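PDB 5FQ8: outer membrane protein Omp121, which probably takes up a substrate across the outer membrane of Bacteroides thetaiotaomicron as a TonB-dependent receptor, a beta-barrel with an internal plug domain. Local coordinates for residues A139-L144 with V162-K167; S83-I88 with T97-Y102. One frame throughout, in Å; residues are numbered along the deposited sequence.

Contact 1: A139-L144 with V162-K167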
loop_
_atom_site.group_PDB
_atom_site.type_symbol
_atom_site.label_atom_id
_atom_site.label_comp_id
_atom_site.label_asym_id
_atom_site.label_seq_id
_atom_site.Cartn_x
_atom_site.Cartn_y
_atom_site.Cartn_z
ATOM N N ALA B 139 17.644 -3.234 40.479
ATOM C CA ALA B 139 18.025 -3.458 41.861
ATOM C C ALA B 139 16.969 -4.283 42.566
ATOM O O ALA B 139 17.252 -5.354 43.106
ATOM C CB ALA B 139 18.235 -2.127 42.572
ATOM N N ASN B 140 15.732 -3.823 42.522
ATOM C CA ASN B 140 14.650 -4.458 43.249
ATOM C C ASN B 140 13.397 -4.482 42.387
ATOM O O ASN B 140 13.096 -3.519 41.682
ATOM C CB ASN B 140 14.402 -3.717 44.557
ATOM C CG ASN B 140 13.109 -4.091 45.191
ATOM O OD1 ASN B 140 13.008 -5.130 45.813
ATOM N ND2 ASN B 140 12.107 -3.243 45.048
ATOM N N MET B 141 12.683 -5.592 42.430
ATOM C CA MET B 141 11.367 -5.694 41.828
ATOM C C MET B 141 10.375 -6.089 42.897
ATOM O O MET B 141 10.582 -7.078 43.594
ATOM C CB MET B 141 11.336 -6.718 40.703
ATOM C CG MET B 141 9.938 -7.134 40.325
ATOM S SD MET B 141 10.008 -8.316 39.021
ATOM C CE MET B 141 11.096 -7.472 37.923
ATOM N N THR B 142 9.291 -5.345 42.999
ATOM C CA THR B 142 8.245 -5.627 43.966
ATOM C C THR B 142 6.900 -5.666 43.261
ATOM O O THR B 142 6.508 -4.697 42.605
ATOM C CB THR B 142 8.251 -4.583 45.065
ATOM O OG1 THR B 142 9.375 -4.816 45.903
ATOM C CG2 THR B 142 6.995 -4.659 45.886
ATOM N N ILE B 143 6.204 -6.788 43.406
ATOM C CA ILE B 143 4.953 -7.073 42.714
ATOM C C ILE B 143 3.819 -6.873 43.700
ATOM O O ILE B 143 3.712 -7.612 44.680
ATOM C CB ILE B 143 4.951 -8.495 42.150
ATOM C CG1 ILE B 143 5.952 -8.591 41.018
ATOM C CG2 ILE B 143 3.596 -8.868 41.680
ATOM C CD1 ILE B 143 5.957 -9.889 40.353
ATOM N N LEU B 144 2.979 -5.880 43.466
ATOM C CA LEU B 144 1.795 -5.676 44.289
ATOM C C LEU B 144 0.659 -6.485 43.681
ATOM O O LEU B 144 0.221 -6.208 42.561
ATOM C CB LEU B 144 1.438 -4.195 44.364
ATOM C CG LEU B 144 2.593 -3.305 44.784
ATOM C CD1 LEU B 144 2.166 -1.871 44.784
ATOM C CD2 LEU B 144 3.025 -3.709 46.153
ATOM N N VAL B 162 3.801 -4.168 38.891
ATOM C CA VAL B 162 5.168 -4.665 38.954
ATOM C C VAL B 162 6.076 -3.458 39.126
ATOM O O VAL B 162 6.443 -2.802 38.148
ATOM C CB VAL B 162 5.558 -5.463 37.710
ATOM C CG1 VAL B 162 7.013 -5.759 37.776
ATOM C CG2 VAL B 162 4.769 -6.730 37.630
ATOM N N MET B 163 6.439 -3.158 40.362
ATOM C CA MET B 163 7.305 -2.031 40.654
ATOM C C MET B 163 8.752 -2.461 40.506
ATOM O O MET B 163 9.238 -3.285 41.280
ATOM C CB MET B 163 7.050 -1.510 42.060
ATOM C CG MET B 163 5.889 -0.584 42.173
ATOM S SD MET B 163 5.466 -0.363 43.883
ATOM C CE MET B 163 7.091 -0.192 44.610
ATOM N N ILE B 164 9.429 -1.903 39.550
ATOM C CA ILE B 164 10.854 -2.148 39.373
ATOM C C ILE B 164 11.634 -0.952 39.905
ATOM O O ILE B 164 11.152 0.181 39.877
ATOM C CB ILE B 164 11.163 -2.444 37.895
ATOM C CG1 ILE B 164 10.571 -3.792 37.518
ATOM C CG2 ILE B 164 12.647 -2.456 37.622
ATOM C CD1 ILE B 164 10.954 -4.230 36.141
ATOM N N THR B 165 12.813 -1.211 40.474
ATOM C CA THR B 165 13.693 -0.148 40.949
ATOM C C THR B 165 15.094 -0.393 40.422
ATOM O O THR B 165 15.666 -1.463 40.642
ATOM C CB THR B 165 13.707 -0.053 42.471
ATOM O OG1 THR B 165 12.392 0.229 42.953
ATOM C CG2 THR B 165 14.602 1.058 42.901
ATOM N N THR B 166 15.640 0.590 39.733
ATOM C CA THR B 166 16.900 0.442 39.028
ATOM C C THR B 166 18.077 0.860 39.906
ATOM O O THR B 166 17.926 1.583 40.890
ATOM C CB THR B 166 16.847 1.267 37.749
ATOM O OG1 THR B 166 16.314 2.558 38.051
ATOM C CG2 THR B 166 15.931 0.619 36.755
ATOM N N LYS B 167 19.266 0.392 39.539
ATOM C CA LYS B 167 20.451 0.626 40.360
ATOM C C LYS B 167 20.895 2.081 40.292
ATOM O O LYS B 167 20.729 2.752 39.276
ATOM C CB LYS B 167 21.595 -0.278 39.912
ATOM C CG LYS B 167 21.385 -1.750 40.186
ATOM C CD LYS B 167 22.334 -2.596 39.376
ATOM C CE LYS B 167 22.258 -4.054 39.756
ATOM N NZ LYS B 167 23.224 -4.893 38.999
#
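N140 to I143 pair with V162 to T165 as neighbouring antiparallel strands in the small mixed sheet of the plug domain, within the barrel of this TonB-dependent receptor. The short axes run 166° apart in direction and approach to 4.6 Å. N140-T165 and T142-M163 are hydrogen-bonded pairs; M141-I164 and I143-V162 are non-hydrogen-bonded. In the T142-M163 pair, T142 N to M163 O and M163 N to T142 O both measure 2.7 Å. Strand 44-48 continues the sheet beyond 139-144, and strand 101-103 lies beyond 162-167.

M141, I143, V162 and I164 form the buried face. M141 extends with CG anti to the backbone N (chi1 164°), then bends at its last torsion, which lays CE alongside the outer branch of I164, 3.7 Å from CD1. V162 divides its methyls: CG1 meets the M141 thioether, while CG2 lies 4.0 Å from I143 CG1. Shortening M141 to an alanine would remove the thioether and CE, and is likely to open a gap beside I164 CD1 and V162 CG1 on this face. On the other face, L144 CD1 reaches M163 SD at 3.7 Å.

The pairing ends in a classic beta bulge, A139 and N140 both facing T165: T165 O accepts from A139 N at 2.7 Å and from N140 N at 3.0 Å, the second bond the straighter at 164°.

Contact 2: S83-I88 with T97-Y102; sequences SNSVII and TNQPLY
V86 and Q99 are the nearest backbone neighbours, their CA atoms 5.5 Å apart, but the segments do not pair as strands: the end-to-end directions of 84-88 and 98-102 differ by 103°, so 97-102 passes across strand 84-88. Q99 CA sends its C-H straight at V86 O. The direct hydrogen bond between the segments comes from a side chain instead. Q99 bends at chi2 (-69°), which returns its amide to the strand, and OE1 accepts from V86 N at 3.3 Å, with the donor tilted 30° from the carbonyl plane. This buried crossing lies within the plug fold, where 84-88 pairs antiparallel with 71-75 and 101-102 enters the plug's mixed sheet; N958 and D959, from far along the chain, border it, bonded to S85 OG and Q99 NE2 respectively. The P100 ring meets V86 at about a right angle, CD lying 3.8 Å from CG1, while its CB faces I88 CD1 at 4.1 Å. V86 CG2 points to the Y102 hydroxyl, with OH 3.6 Å away. That hydroxyl is also hydrogen-bonded to a water, 2.8 Å from OH, and the water donates to N84 O at 3.2 Å.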
loop_
_atom_site.group_PDB
_atom_site.type_symbol
_atom_site.label_atom_id
_atom_site.label_comp_id
_atom_site.label_asym_id
_atom_site.label_seq_id
_atom_site.Cartn_x
_atom_site.Cartn_y
_atom_site.Cartn_z
ATOM N N SER B 83 6.896 -12.391 23.057
ATOM C CA SER B 83 6.343 -11.709 24.214
ATOM C C SER B 83 6.302 -12.617 25.439
ATOM O O SER B 83 6.515 -13.823 25.361
ATOM C CB SER B 83 4.952 -11.195 23.901
ATOM O OG SER B 83 5.011 -10.215 22.897
ATOM N N ASN B 84 6.029 -12.006 26.588
ATOM C CA ASN B 84 5.866 -12.707 27.847
ATOM C C ASN B 84 4.548 -12.310 28.483
ATOM O O ASN B 84 4.253 -11.125 28.637
ATOM C CB ASN B 84 7.007 -12.407 28.814
ATOM C CG ASN B 84 8.350 -12.853 28.286
ATOM O OD1 ASN B 84 8.631 -14.044 28.169
ATOM N ND2 ASN B 84 9.198 -11.891 27.969
ATOM N N SER B 85 3.782 -13.301 28.882
ATOM C CA SER B 85 2.521 -13.064 29.554
ATOM C C SER B 85 2.734 -13.053 31.057
ATOM O O SER B 85 3.574 -13.785 31.577
ATOM C CB SER B 85 1.517 -14.139 29.169
ATOM O OG SER B 85 0.317 -13.938 29.864
ATOM N N VAL B 86 1.983 -12.200 31.748
ATOM C CA VAL B 86 2.040 -12.074 33.199
ATOM C C VAL B 86 0.636 -11.746 33.663
ATOM O O VAL B 86 0.172 -10.618 33.489
ATOM C CB VAL B 86 3.022 -10.989 33.669
ATOM C CG1 VAL B 86 2.933 -10.828 35.157
ATOM C CG2 VAL B 86 4.417 -11.354 33.319
ATOM N N ILE B 87 -0.033 -12.712 34.267
ATOM C CA ILE B 87 -1.399 -12.548 34.740
ATOM C C ILE B 87 -1.404 -12.731 36.247
ATOM O O ILE B 87 -0.831 -13.693 36.767
ATOM C CB ILE B 87 -2.357 -13.534 34.046
ATOM C CG1 ILE B 87 -2.209 -13.436 32.536
ATOM C CG2 ILE B 87 -3.772 -13.207 34.389
ATOM C CD1 ILE B 87 -2.955 -14.485 31.812
ATOM N N ILE B 88 -2.034 -11.804 36.949
ATOM C CA ILE B 88 -1.954 -11.739 38.397
ATOM C C ILE B 88 -3.345 -11.945 38.949
ATOM O O ILE B 88 -4.227 -11.106 38.747
ATOM C CB ILE B 88 -1.352 -10.413 38.881
ATOM C CG1 ILE B 88 0.153 -10.410 38.666
ATOM C CG2 ILE B 88 -1.657 -10.178 40.336
ATOM C CD1 ILE B 88 0.823 -9.288 39.346
ATOM N N THR B 97 -7.107 -6.916 28.537
ATOM C CA THR B 97 -5.939 -6.288 29.140
ATOM C C THR B 97 -5.758 -6.842 30.546
ATOM O O THR B 97 -6.395 -6.369 31.492
ATOM C CB THR B 97 -6.099 -4.780 29.178
ATOM O OG1 THR B 97 -6.428 -4.297 27.872
ATOM C CG2 THR B 97 -4.808 -4.141 29.661
ATOM N N ASN B 98 -4.888 -7.833 30.698
ATOM C CA ASN B 98 -4.682 -8.424 32.008
ATOM C C ASN B 98 -3.261 -8.333 32.514
ATOM O O ASN B 98 -2.980 -8.841 33.597
ATOM C CB ASN B 98 -5.111 -9.892 32.008
ATOM C CG ASN B 98 -6.568 -10.059 31.734
ATOM O OD1 ASN B 98 -7.384 -10.078 32.644
ATOM N ND2 ASN B 98 -6.909 -10.168 30.475
ATOM N N GLN B 99 -2.352 -7.739 31.768
ATOM C CA GLN B 99 -1.018 -7.554 32.289
ATOM C C GLN B 99 -1.054 -6.543 33.425
ATOM O O GLN B 99 -1.884 -5.636 33.424
ATOM C CB GLN B 99 -0.087 -7.071 31.198
ATOM C CG GLN B 99 -0.364 -7.699 29.870
ATOM C CD GLN B 99 -0.023 -9.153 29.849
ATOM O OE1 GLN B 99 1.109 -9.525 30.076
ATOM N NE2 GLN B 99 -0.999 -9.986 29.578
ATOM N N PRO B 100 -0.175 -6.687 34.410
ATOM C CA PRO B 100 -0.053 -5.667 35.448
ATOM C C PRO B 100 0.635 -4.411 34.940
ATOM O O PRO B 100 1.375 -4.410 33.954
ATOM C CB PRO B 100 0.800 -6.362 36.507
ATOM C CG PRO B 100 1.615 -7.300 35.730
ATOM C CD PRO B 100 0.729 -7.817 34.661
ATOM N N LEU B 101 0.381 -3.324 35.649
ATOM C CA LEU B 101 1.019 -2.056 35.341
ATOM C C LEU B 101 2.482 -2.117 35.750
ATOM O O LEU B 101 2.794 -2.163 36.941
ATOM C CB LEU B 101 0.309 -0.928 36.072
ATOM C CG LEU B 101 1.021 0.407 35.984
ATOM C CD1 LEU B 101 1.068 0.843 34.547
ATOM C CD2 LEU B 101 0.296 1.406 36.818
ATOM N N TYR B 102 3.380 -2.107 34.776
ATOM C CA TYR B 102 4.798 -2.007 35.065
ATOM C C TYR B 102 5.153 -0.567 35.416
ATOM O O TYR B 102 4.874 0.346 34.641
ATOM C CB TYR B 102 5.611 -2.471 33.864
ATOM C CG TYR B 102 5.563 -3.942 33.572
ATOM C CD1 TYR B 102 4.509 -4.492 32.873
ATOM C CD2 TYR B 102 6.597 -4.778 33.954
ATOM C CE1 TYR B 102 4.474 -5.829 32.571
ATOM C CE2 TYR B 102 6.569 -6.109 33.655
ATOM C CZ TYR B 102 5.500 -6.633 32.960
ATOM O OH TYR B 102 5.459 -7.966 32.652
HETATM O O HOH W 1 6.353 -9.590 30.562
#

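Both contacts belong to the plug, with centres 15 Å apart, yet they join different elements. Contact 1 unites two strands of one sheet and is partly buried, with one apolar face; contact 2 is buried and brings the 71-75/84-88 hairpin against the chain entering that sheet's edge strand. Regular backbone bonds therefore dominate the first, a glutamine amide, a proline ring and a water the second. They meet at V162: its N is probably hydrogen-bonded to L101 O at 3.0 Å, and its CG2 packs 3.7 Å from P100 CG. I143 CG2 also touches I88 CD1 at 3.6 Å, so the apolar face of contact 1 continues into contact 2.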